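Long-range contacts in paraflagellar rod component (PDB 2Q0X), which is of unknown function but adopts the alpha/beta hydrolase fold and is probably a component of the paraflagellar rod: residues M230-V235 and F265-D270; I139-V144 and R273-A278; V73-G78 and A88-D93. One frame throughout, in Å; residues are numbered along the deposited sequence.

Interaction 1 of 3, residues M230-V235 and F265-D270; sequences MLAHNV and FNDTCD
Phe265 packs against Met230 at the far side of an alpha/beta hydrolase sheet, where the chain leaving outermost strand 260-264 still follows strand 227-232 before turning away. Its ring receives Met230 CE over one face, a CH-pi contact of 3.9 Å from CE to the Phe265 centroid; the bend at chi3 (74°) swings that methyl back over the ring, while Met230 SD stands obliquely beside it. Nearer the backbone, Phe265 CE1 lies 3.4 Å from Met230 CB. Phe265 N donates to Leu231 O at 2.8 Å, and the same oxygen sits in the ring plane at its edge, so one acceptor borders both amide and ring. His283 meets the ring edge-to-face from helix 280-299.

Farther along, small side chains meet. Ala232 CB rests 4.0 Å from Cys269 SG and 3.4 Å from Asp267 OD2, an oxygen hydrogen-bonded to His141. The far end is polar. A water accepts from Val235 N and Cys269 N, and Asn234, with CG anti to N (chi1 -180°), extends its amide to the strand 268-269 backbone: ND2 donates to Cys269 O at 2.6 Å, the oxygen lying close to the amide plane.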
ATOM      1  N   MET A 230      -3.873  24.451   3.589  1.00 30.51           N
ATOM      2  CA  MET A 230      -2.428  24.533   3.713  1.00 30.27           C
ATOM      3  C   MET A 230      -1.840  24.517   2.324  1.00 30.06           C
ATOM      4  O   MET A 230      -1.868  23.511   1.648  1.00 30.36           O
ATOM      5  CB  MET A 230      -1.892  23.367   4.535  1.00 30.25           C
ATOM      6  CG  MET A 230      -2.517  23.255   5.917  1.00 29.94           C
ATOM      7  SD  MET A 230      -1.979  21.762   6.763  1.00 30.56           S
ATOM      8  CE  MET A 230      -0.299  22.229   7.204  1.00 27.14           C
ATOM      9  N   LEU A 231      -1.317  25.663   1.909  1.00 30.08           N
ATOM     10  CA  LEU A 231      -0.819  25.855   0.559  1.00 29.92           C
ATOM     11  C   LEU A 231       0.717  25.969   0.538  1.00 29.89           C
ATOM     12  O   LEU A 231       1.312  26.633   1.387  1.00 29.48           O
ATOM     13  CB  LEU A 231      -1.465  27.100  -0.052  1.00 29.49           C
ATOM     14  CG  LEU A 231      -2.991  27.055  -0.106  1.00 29.51           C
ATOM     15  CD1 LEU A 231      -3.588  28.364  -0.546  1.00 28.13           C
ATOM     16  CD2 LEU A 231      -3.429  25.894  -1.027  1.00 29.39           C
ATOM     17  N   ALA A 232       1.315  25.273  -0.427  1.00 29.96           N
ATOM     18  CA  ALA A 232       2.733  25.332  -0.715  1.00 30.58           C
ATOM     19  C   ALA A 232       2.922  25.477  -2.224  1.00 30.87           C
ATOM     20  O   ALA A 232       2.009  25.219  -2.992  1.00 30.89           O
ATOM     21  CB  ALA A 232       3.419  24.067  -0.225  1.00 30.29           C
ATOM     22  N   HIS A 233       4.115  25.896  -2.636  1.00 31.65           N
ATOM     23  CA  HIS A 233       4.474  25.965  -4.057  1.00 32.00           C
ATOM     24  C   HIS A 233       5.981  25.919  -4.199  1.00 32.09           C
ATOM     25  O   HIS A 233       6.687  26.277  -3.263  1.00 32.33           O
ATOM     26  CB  HIS A 233       3.924  27.256  -4.671  1.00 32.13           C
ATOM     27  CG  HIS A 233       4.421  28.508  -4.008  1.00 33.05           C
ATOM     28  ND1 HIS A 233       5.602  29.133  -4.372  1.00 32.83           N
ATOM     29  CD2 HIS A 233       3.886  29.267  -3.018  1.00 33.58           C
ATOM     30  CE1 HIS A 233       5.778  30.209  -3.626  1.00 32.87           C
ATOM     31  NE2 HIS A 233       4.749  30.319  -2.803  1.00 33.73           N
ATOM     32  N   ASN A 234       6.474  25.467  -5.355  1.00 32.12           N
ATOM     33  CA  ASN A 234       7.905  25.548  -5.675  1.00 32.04           C
ATOM     34  C   ASN A 234       8.363  27.004  -5.641  1.00 32.21           C
ATOM     35  O   ASN A 234       7.602  27.908  -5.986  1.00 32.16           O
ATOM     36  CB  ASN A 234       8.213  24.937  -7.051  1.00 31.81           C
ATOM     37  CG  ASN A 234       9.701  25.000  -7.409  1.00 32.16           C
ATOM     38  OD1 ASN A 234      10.118  25.819  -8.220  1.00 31.48           O
ATOM     39  ND2 ASN A 234      10.505  24.138  -6.788  1.00 31.72           N
ATOM     40  N   VAL A 235       9.613  27.214  -5.242  1.00 32.37           N
ATOM     41  CA  VAL A 235      10.191  28.549  -5.075  1.00 32.53           C
ATOM     42  C   VAL A 235      10.143  29.429  -6.341  1.00 32.62           C
ATOM     43  O   VAL A 235      10.180  30.654  -6.246  1.00 32.65           O
ATOM     44  CB  VAL A 235      11.669  28.440  -4.550  1.00 32.62           C
ATOM     45  CG1 VAL A 235      12.561  27.671  -5.538  1.00 32.53           C
ATOM     46  CG2 VAL A 235      12.257  29.822  -4.244  1.00 32.64           C
ATOM     47  N   PHE A 265       2.926  27.641   3.410  1.00 32.78           N
ATOM     48  CA  PHE A 265       4.007  26.892   4.050  1.00 33.07           C
ATOM     49  C   PHE A 265       5.252  26.870   3.180  1.00 33.15           C
ATOM     50  O   PHE A 265       5.165  26.770   1.951  1.00 33.17           O
ATOM     51  CB  PHE A 265       3.524  25.484   4.406  1.00 33.02           C
ATOM     52  CG  PHE A 265       2.377  25.509   5.369  1.00 33.66           C
ATOM     53  CD1 PHE A 265       1.089  25.789   4.924  1.00 33.33           C
ATOM     54  CD2 PHE A 265       2.593  25.356   6.731  1.00 34.11           C
ATOM     55  CE1 PHE A 265       0.040  25.877   5.816  1.00 33.35           C
ATOM     56  CE2 PHE A 265       1.544  25.443   7.621  1.00 33.97           C
ATOM     57  CZ  PHE A 265       0.263  25.699   7.158  1.00 33.87           C
ATOM     58  N   ASN A 266       6.413  26.953   3.831  1.00 33.17           N
ATOM     59  CA  ASN A 266       7.695  26.982   3.136  1.00 33.31           C
ATOM     60  C   ASN A 266       8.198  25.562   2.838  1.00 33.28           C
ATOM     61  O   ASN A 266       9.371  25.268   3.002  1.00 33.24           O
ATOM     62  CB  ASN A 266       8.729  27.781   3.959  1.00 33.52           C
ATOM     63  CG  ASN A 266       8.275  29.210   4.230  1.00 34.04           C
ATOM     64  OD1 ASN A 266       8.061  29.990   3.305  1.00 34.57           O
ATOM     65  ND2 ASN A 266       8.100  29.549   5.502  1.00 34.44           N
ATOM     66  N   ASP A 267       7.294  24.696   2.388  1.00 33.32           N
ATOM     67  CA  ASP A 267       7.632  23.352   1.938  1.00 33.18           C
ATOM     68  C   ASP A 267       8.589  23.434   0.766  1.00 33.16           C
ATOM     69  O   ASP A 267       8.446  24.293  -0.083  1.00 33.27           O
ATOM     70  CB  ASP A 267       6.366  22.618   1.469  1.00 33.36           C
ATOM     71  CG  ASP A 267       5.377  22.360   2.594  1.00 32.78           C
ATOM     72  OD1 ASP A 267       5.725  22.548   3.772  1.00 32.91           O
ATOM     73  OD2 ASP A 267       4.245  21.967   2.296  1.00 33.99           O
ATOM     74  N   THR A 268       9.564  22.540   0.712  1.00 32.96           N
ATOM     75  CA  THR A 268      10.365  22.391  -0.498  1.00 32.82           C
ATOM     76  C   THR A 268       9.601  21.458  -1.446  1.00 32.85           C
ATOM     77  O   THR A 268       9.248  20.334  -1.080  1.00 32.74           O
ATOM     78  CB  THR A 268      11.753  21.852  -0.178  1.00 32.77           C
ATOM     79  OG1 THR A 268      12.319  22.655   0.863  1.00 32.00           O
ATOM     80  CG2 THR A 268      12.645  21.874  -1.421  1.00 32.96           C
ATOM     81  N   CYS A 269       9.314  21.960  -2.645  1.00 32.85           N
ATOM     82  CA  CYS A 269       8.542  21.232  -3.640  1.00 32.79           C
ATOM     83  C   CYS A 269       9.314  21.151  -4.941  1.00 32.75           C
ATOM     84  O   CYS A 269      10.050  22.072  -5.278  1.00 32.98           O
ATOM     85  CB  CYS A 269       7.207  21.939  -3.880  1.00 32.68           C
ATOM     86  SG  CYS A 269       6.278  22.310  -2.361  1.00 32.58           S
ATOM     87  N   ASP A 270       9.160  20.059  -5.683  1.00 32.54           N
ATOM     88  CA  ASP A 270       9.754  20.013  -7.016  1.00 32.43           C
ATOM     89  C   ASP A 270       8.835  20.761  -7.988  1.00 32.53           C
ATOM     90  O   ASP A 270       7.952  21.498  -7.547  1.00 32.76           O
ATOM     91  CB  ASP A 270      10.086  18.569  -7.447  1.00 32.46           C
ATOM     92  CG  ASP A 270       8.860  17.703  -7.647  1.00 32.30           C
ATOM     93  OD1 ASP A 270       7.743  18.223  -7.639  1.00 30.97           O
ATOM     94  OD2 ASP A 270       9.029  16.481  -7.823  1.00 32.96           O
TER
HETATM   95  O   HOH W   1      10.429  24.922  -3.243  1.00 51.50           O

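Interaction 2 of 3, residues I139-V144 and R273-A278; sequences ILHGVV and RRVLKA
The bulged hairpin that follows the last strand of this alpha/beta hydrolase sheet lies against the C-terminal end of strand 135-143, and Val143 is where the two meet. The hairpin's return strand, 275-277, carries a classic beta bulge in which Leu276 and Lys277 both face Thr268, and the chain turns a corner at Leu276. Val143 divides its methyls between two hairpin residues. With chi1 at 180°, CG1 is anti to the backbone N and touches Arg273 CA at 3.6 Å, whereas CG2 meets Val275 CG2 at 3.5 Å, the two side chains lying aslant. That same Val275 methyl also reaches His141 CE1 at 3.6 Å, approaching the imidazole at a slant.

Arg273 runs past Val143 in the opposite sense. Its methylenes line the valine, with CD 3.3 Å from Val143 O, and a bend at chi3 (-58°) turns the guanidinium to the same carbonyl. The head group is buried, and several partners fix its rotation: NE forms a salt bridge with Asp184, NH1 also bonds Thr199, and the link from NH2 to Tyr183 is weak. Across the contact, Arg273 NH1 donates to Val143 O at 3.1 Å, meeting the carbonyl nearly head-on (C=O...N 174°), with the oxygen at the guanidinium edge, close to its plane.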
ATOM      1  N   ILE A 139      -8.949  19.625   7.089  1.00 22.31           N
ATOM      2  CA  ILE A 139      -7.631  20.182   6.815  1.00 22.43           C
ATOM      3  C   ILE A 139      -7.174  19.654   5.469  1.00 22.47           C
ATOM      4  O   ILE A 139      -7.100  18.451   5.280  1.00 22.26           O
ATOM      5  CB  ILE A 139      -6.579  19.755   7.905  1.00 22.43           C
ATOM      6  CG1 ILE A 139      -7.022  20.176   9.311  1.00 22.40           C
ATOM      7  CG2 ILE A 139      -5.181  20.282   7.534  1.00 22.10           C
ATOM      8  CD1 ILE A 139      -6.563  19.227  10.443  1.00 22.44           C
ATOM      9  N   LEU A 140      -6.839  20.548   4.551  1.00 23.00           N
ATOM     10  CA  LEU A 140      -6.399  20.132   3.234  1.00 23.67           C
ATOM     11  C   LEU A 140      -5.067  20.774   2.899  1.00 23.91           C
ATOM     12  O   LEU A 140      -4.884  21.976   3.061  1.00 23.92           O
ATOM     13  CB  LEU A 140      -7.433  20.497   2.163  1.00 23.59           C
ATOM     14  CG  LEU A 140      -8.891  20.070   2.384  1.00 24.39           C
ATOM     15  CD1 LEU A 140      -9.815  20.697   1.346  1.00 23.64           C
ATOM     16  CD2 LEU A 140      -9.018  18.598   2.420  1.00 25.06           C
ATOM     17  N   HIS A 141      -4.141  19.955   2.419  1.00 24.67           N
ATOM     18  CA  HIS A 141      -2.835  20.426   1.958  1.00 24.66           C
ATOM     19  C   HIS A 141      -2.743  20.230   0.471  1.00 24.81           C
ATOM     20  O   HIS A 141      -3.149  19.190  -0.059  1.00 24.51           O
ATOM     21  CB  HIS A 141      -1.675  19.713   2.669  1.00 24.69           C
ATOM     22  CG  HIS A 141      -0.316  20.217   2.270  1.00 24.98           C
ATOM     23  ND1 HIS A 141       0.297  19.847   1.091  1.00 25.28           N
ATOM     24  CD2 HIS A 141       0.534  21.076   2.880  1.00 25.06           C
ATOM     25  CE1 HIS A 141       1.470  20.445   1.002  1.00 25.80           C
ATOM     26  NE2 HIS A 141       1.635  21.203   2.070  1.00 26.32           N
ATOM     27  N   GLY A 142      -2.199  21.248  -0.195  1.00 25.09           N
ATOM     28  CA  GLY A 142      -1.843  21.125  -1.587  1.00 25.25           C
ATOM     29  C   GLY A 142      -0.693  22.003  -2.018  1.00 25.49           C
ATOM     30  O   GLY A 142      -0.460  23.089  -1.467  1.00 25.89           O
ATOM     31  N   VAL A 143       0.030  21.507  -3.015  1.00 25.53           N
ATOM     32  CA  VAL A 143       1.028  22.279  -3.737  1.00 25.43           C
ATOM     33  C   VAL A 143       0.357  22.844  -4.966  1.00 25.48           C
ATOM     34  O   VAL A 143      -0.298  22.129  -5.707  1.00 25.46           O
ATOM     35  CB  VAL A 143       2.205  21.415  -4.184  1.00 25.46           C
ATOM     36  CG1 VAL A 143       3.244  22.281  -4.959  1.00 25.18           C
ATOM     37  CG2 VAL A 143       2.822  20.677  -2.968  1.00 25.37           C
ATOM     38  N   VAL A 144       0.529  24.134  -5.187  1.00 25.71           N
ATOM     39  CA  VAL A 144      -0.111  24.806  -6.316  1.00 26.01           C
ATOM     40  C   VAL A 144       0.954  25.358  -7.267  1.00 26.23           C
ATOM     41  O   VAL A 144       2.080  25.617  -6.854  1.00 25.77           O
ATOM     42  CB  VAL A 144      -1.029  25.947  -5.834  1.00 25.62           C
ATOM     43  CG1 VAL A 144      -2.159  25.380  -5.024  1.00 25.68           C
ATOM     44  CG2 VAL A 144      -0.236  26.982  -5.005  1.00 25.56           C
ATOM     45  N   ARG A 273       4.731  19.432  -8.434  1.00 31.64           N
ATOM     46  CA  ARG A 273       3.785  19.671  -7.325  1.00 31.42           C
ATOM     47  C   ARG A 273       3.861  18.597  -6.240  1.00 32.04           C
ATOM     48  O   ARG A 273       2.857  18.274  -5.610  1.00 32.04           O
ATOM     49  CB  ARG A 273       2.354  19.842  -7.839  1.00 31.10           C
ATOM     50  CG  ARG A 273       2.161  21.126  -8.622  1.00 30.12           C
ATOM     51  CD  ARG A 273       0.717  21.498  -8.758  1.00 27.85           C
ATOM     52  NE  ARG A 273      -0.065  20.453  -9.413  1.00 27.37           N
ATOM     53  CZ  ARG A 273      -1.192  19.938  -8.933  1.00 26.48           C
ATOM     54  NH1 ARG A 273      -1.711  20.377  -7.804  1.00 26.35           N
ATOM     55  NH2 ARG A 273      -1.817  18.983  -9.599  1.00 26.59           N
ATOM     56  N   ARG A 274       5.072  18.080  -6.021  1.00 32.44           N
ATOM     57  CA  ARG A 274       5.331  17.108  -4.987  1.00 32.91           C
ATOM     58  C   ARG A 274       6.140  17.744  -3.856  1.00 32.48           C
ATOM     59  O   ARG A 274       7.064  18.494  -4.096  1.00 32.24           O
ATOM     60  CB  ARG A 274       6.084  15.926  -5.593  1.00 33.67           C
ATOM     61  CG  ARG A 274       5.334  15.298  -6.785  1.00 35.67           C
ATOM     62  CD  ARG A 274       5.148  13.803  -6.613  1.00 37.72           C
ATOM     63  NE  ARG A 274       6.088  13.038  -7.430  1.00 38.45           N
ATOM     64  CZ  ARG A 274       6.336  11.737  -7.287  1.00 38.63           C
ATOM     65  NH1 ARG A 274       5.751  11.021  -6.328  1.00 39.13           N
ATOM     66  NH2 ARG A 274       7.195  11.153  -8.105  1.00 39.01           N
ATOM     67  N   VAL A 275       5.769  17.457  -2.619  1.00 32.35           N
ATOM     68  CA  VAL A 275       6.516  17.956  -1.479  1.00 32.46           C
ATOM     69  C   VAL A 275       7.754  17.070  -1.297  1.00 32.91           C
ATOM     70  O   VAL A 275       7.650  15.845  -1.142  1.00 33.04           O
ATOM     71  CB  VAL A 275       5.636  18.022  -0.199  1.00 32.33           C
ATOM     72  CG1 VAL A 275       6.461  18.384   1.023  1.00 31.70           C
ATOM     73  CG2 VAL A 275       4.526  19.024  -0.393  1.00 31.24           C
ATOM     74  N   LEU A 276       8.925  17.694  -1.380  1.00 33.18           N
ATOM     75  CA  LEU A 276      10.188  17.024  -1.125  1.00 33.38           C
ATOM     76  C   LEU A 276      10.523  17.103   0.361  1.00 33.61           C
ATOM     77  O   LEU A 276      11.094  16.179   0.927  1.00 33.85           O
ATOM     78  CB  LEU A 276      11.315  17.680  -1.939  1.00 33.40           C
ATOM     79  CG  LEU A 276      11.144  17.691  -3.462  1.00 33.34           C
ATOM     80  CD1 LEU A 276      12.290  18.479  -4.129  1.00 33.53           C
ATOM     81  CD2 LEU A 276      11.063  16.265  -4.018  1.00 32.82           C
ATOM     82  N   LYS A 277      10.201  18.229   0.982  1.00 33.75           N
ATOM     83  CA  LYS A 277      10.434  18.402   2.408  1.00 33.94           C
ATOM     84  C   LYS A 277       9.392  19.379   2.935  1.00 33.52           C
ATOM     85  O   LYS A 277       9.295  20.504   2.458  1.00 33.80           O
ATOM     86  CB  LYS A 277      11.850  18.926   2.659  1.00 34.04           C
ATOM     87  CG  LYS A 277      12.291  18.935   4.140  1.00 34.44           C
ATOM     88  CD  LYS A 277      13.718  19.491   4.276  1.00 34.78           C
ATOM     89  CE  LYS A 277      14.066  19.908   5.717  1.00 35.23           C
ATOM     90  NZ  LYS A 277      15.505  20.280   5.877  1.00 35.56           N
ATOM     91  N   ALA A 278       8.598  18.928   3.895  1.00 33.06           N
ATOM     92  CA  ALA A 278       7.580  19.756   4.507  1.00 32.50           C
ATOM     93  C   ALA A 278       8.301  20.707   5.457  1.00 32.38           C
ATOM     94  O   ALA A 278       9.365  20.366   6.015  1.00 32.01           O
ATOM     95  CB  ALA A 278       6.582  18.908   5.262  1.00 32.19           C
TER

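Interaction 3 of 3, residues V73-G78 and A88-D93; sequences VEVPSG and AHDAED
The carboxylate of Asp90 turns both its oxygens to the turn at Ser77, while Val75 CG1 and Pro76 CD stand off its plane on one side. OD1 accepts from Ser77 N at 3.2 Å through its syn lone pair, in a bond that is far from straight (140°). OD2 faces Ser77 OG, modelled at 2.3 Å; a hydrogen bond from the hydroxyl fits this position, but so short a length is doubtful. Since chi1 of Ser77 is 64°, OG sits between its own N and carbonyl carbon, and hydroxyl and amide can address one carboxylate together.

Apolar atoms cover that side of the acid. Val75 crosses Asp90 at about a right angle, and Pro76 CD comes to 3.4 Å from Asp90 OD1. One helical turn later, Asp93 slides past the proline, its OD2 3.4 Å from Pro76 CG. Other polar partners reach the buried carboxylate: Arg191 forms a salt bridge with Asp90 OD2 and also bonds Ser77 OG, while Gln85 NE2 serves both Asp90 OD1 and Asp93 OD2. These partners would probably favour the charged form of Asp90.

Gly78 N bonds back to Val75 O at 2.9 Å, closing the tight turn that carries 3-10 segment 76-78. Through Ser77, Asp90 joins the loop leaving strand 69-73 to the first turns of helix 87-104, within the beta-alpha-beta crossover to strand 110-115 of the alpha/beta hydrolase fold.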
ATOM      1  N   VAL A  73      -4.965   5.851   6.945  1.00 24.60           N
ATOM      2  CA  VAL A  73      -5.473   4.785   6.085  1.00 25.33           C
ATOM      3  C   VAL A  73      -4.764   4.952   4.762  1.00 26.47           C
ATOM      4  O   VAL A  73      -4.510   6.077   4.321  1.00 26.39           O
ATOM      5  CB  VAL A  73      -7.040   4.850   5.903  1.00 25.33           C
ATOM      6  CG1 VAL A  73      -7.494   6.130   5.213  1.00 24.54           C
ATOM      7  CG2 VAL A  73      -7.596   3.617   5.143  1.00 24.50           C
ATOM      8  N   GLU A  74      -4.442   3.838   4.117  1.00 27.98           N
ATOM      9  CA  GLU A  74      -3.959   3.904   2.743  1.00 29.11           C
ATOM     10  C   GLU A  74      -5.121   3.815   1.775  1.00 29.19           C
ATOM     11  O   GLU A  74      -5.894   2.868   1.819  1.00 30.26           O
ATOM     12  CB  GLU A  74      -2.906   2.826   2.481  1.00 29.44           C
ATOM     13  CG  GLU A  74      -1.560   3.206   3.080  1.00 30.00           C
ATOM     14  CD  GLU A  74      -0.523   2.079   3.024  1.00 30.16           C
ATOM     15  OE1 GLU A  74       0.690   2.405   3.226  1.00 28.36           O
ATOM     16  OE2 GLU A  74      -0.937   0.892   2.789  1.00 31.12           O
ATOM     17  N   VAL A  75      -5.233   4.821   0.916  1.00 29.39           N
ATOM     18  CA  VAL A  75      -6.216   4.848  -0.179  1.00 29.54           C
ATOM     19  C   VAL A  75      -6.145   3.548  -0.980  1.00 28.71           C
ATOM     20  O   VAL A  75      -5.090   3.220  -1.493  1.00 27.91           O
ATOM     21  CB  VAL A  75      -5.938   6.021  -1.171  1.00 29.63           C
ATOM     22  CG1 VAL A  75      -7.040   6.116  -2.205  1.00 31.86           C
ATOM     23  CG2 VAL A  75      -5.868   7.294  -0.467  1.00 31.79           C
ATOM     24  N   PRO A  76      -7.275   2.812  -1.095  1.00 28.18           N
ATOM     25  CA  PRO A  76      -7.303   1.524  -1.811  1.00 27.70           C
ATOM     26  C   PRO A  76      -6.821   1.585  -3.269  1.00 27.27           C
ATOM     27  O   PRO A  76      -6.204   0.640  -3.756  1.00 27.13           O
ATOM     28  CB  PRO A  76      -8.782   1.137  -1.778  1.00 27.83           C
ATOM     29  CG  PRO A  76      -9.353   1.889  -0.631  1.00 28.03           C
ATOM     30  CD  PRO A  76      -8.584   3.150  -0.513  1.00 27.98           C
ATOM     31  N   SER A  77      -7.141   2.687  -3.947  1.00 26.78           N
ATOM     32  CA  SER A  77      -6.733   2.923  -5.320  1.00 26.31           C
ATOM     33  C   SER A  77      -5.236   3.189  -5.451  1.00 26.04           C
ATOM     34  O   SER A  77      -4.731   3.273  -6.560  1.00 25.95           O
ATOM     35  CB  SER A  77      -7.514   4.104  -5.910  1.00 25.95           C
ATOM     36  OG  SER A  77      -7.194   5.291  -5.214  1.00 25.71           O
ATOM     37  N   GLY A  78      -4.539   3.335  -4.329  1.00 26.13           N
ATOM     38  CA  GLY A  78      -3.087   3.394  -4.322  1.00 26.35           C
ATOM     39  C   GLY A  78      -2.458   2.033  -4.598  1.00 26.82           C
ATOM     40  O   GLY A  78      -1.281   1.959  -4.898  1.00 26.76           O
ATOM     41  N   ALA A  88     -15.110   8.346  -6.217  1.00 29.81           N
ATOM     42  CA  ALA A  88     -16.345   8.150  -5.453  1.00 29.33           C
ATOM     43  C   ALA A  88     -16.287   6.867  -4.612  1.00 28.77           C
ATOM     44  O   ALA A  88     -16.796   6.829  -3.494  1.00 28.25           O
ATOM     45  CB  ALA A  88     -17.578   8.136  -6.390  1.00 29.19           C
ATOM     46  N   HIS A  89     -15.664   5.821  -5.157  1.00 28.48           N
ATOM     47  CA  HIS A  89     -15.562   4.546  -4.452  1.00 28.30           C
ATOM     48  C   HIS A  89     -14.503   4.571  -3.360  1.00 27.89           C
ATOM     49  O   HIS A  89     -14.743   4.040  -2.289  1.00 27.79           O
ATOM     50  CB  HIS A  89     -15.332   3.405  -5.435  1.00 28.58           C
ATOM     51  CG  HIS A  89     -16.528   3.104  -6.290  1.00 28.73           C
ATOM     52  ND1 HIS A  89     -16.977   3.970  -7.264  1.00 29.17           N
ATOM     53  CD2 HIS A  89     -17.361   2.036  -6.323  1.00 29.35           C
ATOM     54  CE1 HIS A  89     -18.042   3.452  -7.853  1.00 29.70           C
ATOM     55  NE2 HIS A  89     -18.295   2.277  -7.302  1.00 29.56           N
ATOM     56  N   ASP A  90     -13.351   5.189  -3.622  1.00 27.51           N
ATOM     57  CA  ASP A  90     -12.358   5.463  -2.579  1.00 27.46           C
ATOM     58  C   ASP A  90     -12.995   6.218  -1.401  1.00 26.89           C
ATOM     59  O   ASP A  90     -12.797   5.841  -0.249  1.00 26.33           O
ATOM     60  CB  ASP A  90     -11.207   6.332  -3.125  1.00 27.87           C
ATOM     61  CG  ASP A  90     -10.020   5.521  -3.671  1.00 29.40           C
ATOM     62  OD1 ASP A  90      -9.912   4.292  -3.484  1.00 29.14           O
ATOM     63  OD2 ASP A  90      -9.149   6.171  -4.293  1.00 32.83           O
ATOM     64  N   ALA A  91     -13.725   7.298  -1.724  1.00 26.33           N
ATOM     65  CA  ALA A  91     -14.474   8.110  -0.753  1.00 26.18           C
ATOM     66  C   ALA A  91     -15.413   7.270   0.091  1.00 25.80           C
ATOM     67  O   ALA A  91     -15.429   7.388   1.314  1.00 25.62           O
ATOM     68  CB  ALA A  91     -15.290   9.191  -1.480  1.00 25.83           C
ATOM     69  N   GLU A  92     -16.178   6.427  -0.587  1.00 25.54           N
ATOM     70  CA  GLU A  92     -17.078   5.492   0.055  1.00 26.06           C
ATOM     71  C   GLU A  92     -16.365   4.559   1.036  1.00 25.52           C
ATOM     72  O   GLU A  92     -16.833   4.368   2.149  1.00 24.93           O
ATOM     73  CB  GLU A  92     -17.838   4.682  -0.996  1.00 26.68           C
ATOM     74  CG  GLU A  92     -18.856   3.744  -0.393  1.00 28.70           C
ATOM     75  CD  GLU A  92     -19.816   3.186  -1.409  1.00 31.35           C
ATOM     76  OE1 GLU A  92     -19.378   2.887  -2.554  1.00 33.80           O
ATOM     77  OE2 GLU A  92     -21.007   3.017  -1.049  1.00 32.81           O
ATOM     78  N   ASP A  93     -15.242   3.977   0.614  1.00 25.47           N
ATOM     79  CA  ASP A  93     -14.396   3.176   1.508  1.00 25.18           C
ATOM     80  C   ASP A  93     -13.925   3.962   2.727  1.00 24.58           C
ATOM     81  O   ASP A  93     -13.952   3.453   3.839  1.00 24.77           O
ATOM     82  CB  ASP A  93     -13.161   2.648   0.762  1.00 25.74           C
ATOM     83  CG  ASP A  93     -13.515   1.700  -0.348  1.00 25.52           C
ATOM     84  OD1 ASP A  93     -14.604   1.119  -0.309  1.00 26.21           O
ATOM     85  OD2 ASP A  93     -12.706   1.558  -1.271  1.00 27.19           O
TER

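Overall arrangement
Interactions 1 and 2 form one continuous region, their centres about 6 Å apart. They involve neighbouring strands of the main sheet, 227-232 and 135-143, and the chain running into and through a single hairpin, whose arms are probably hydrogen-bonded from Thr268 O to Leu276 N at 2.7 Å. Interaction 3 lies across the chain's centre, about 20 Å from interaction 2 and about 26 Å from interaction 1 (centre to centre), touching neither. Interactions 2 and 3 both reach the second subunit. A glycerol, probably from crystallisation, sits about 5 Å from the Val275 side chain. Interactions 1 and 2 gather where parallel strands end; interaction 3 belongs to a separate beta-alpha-beta connection of the same sheet.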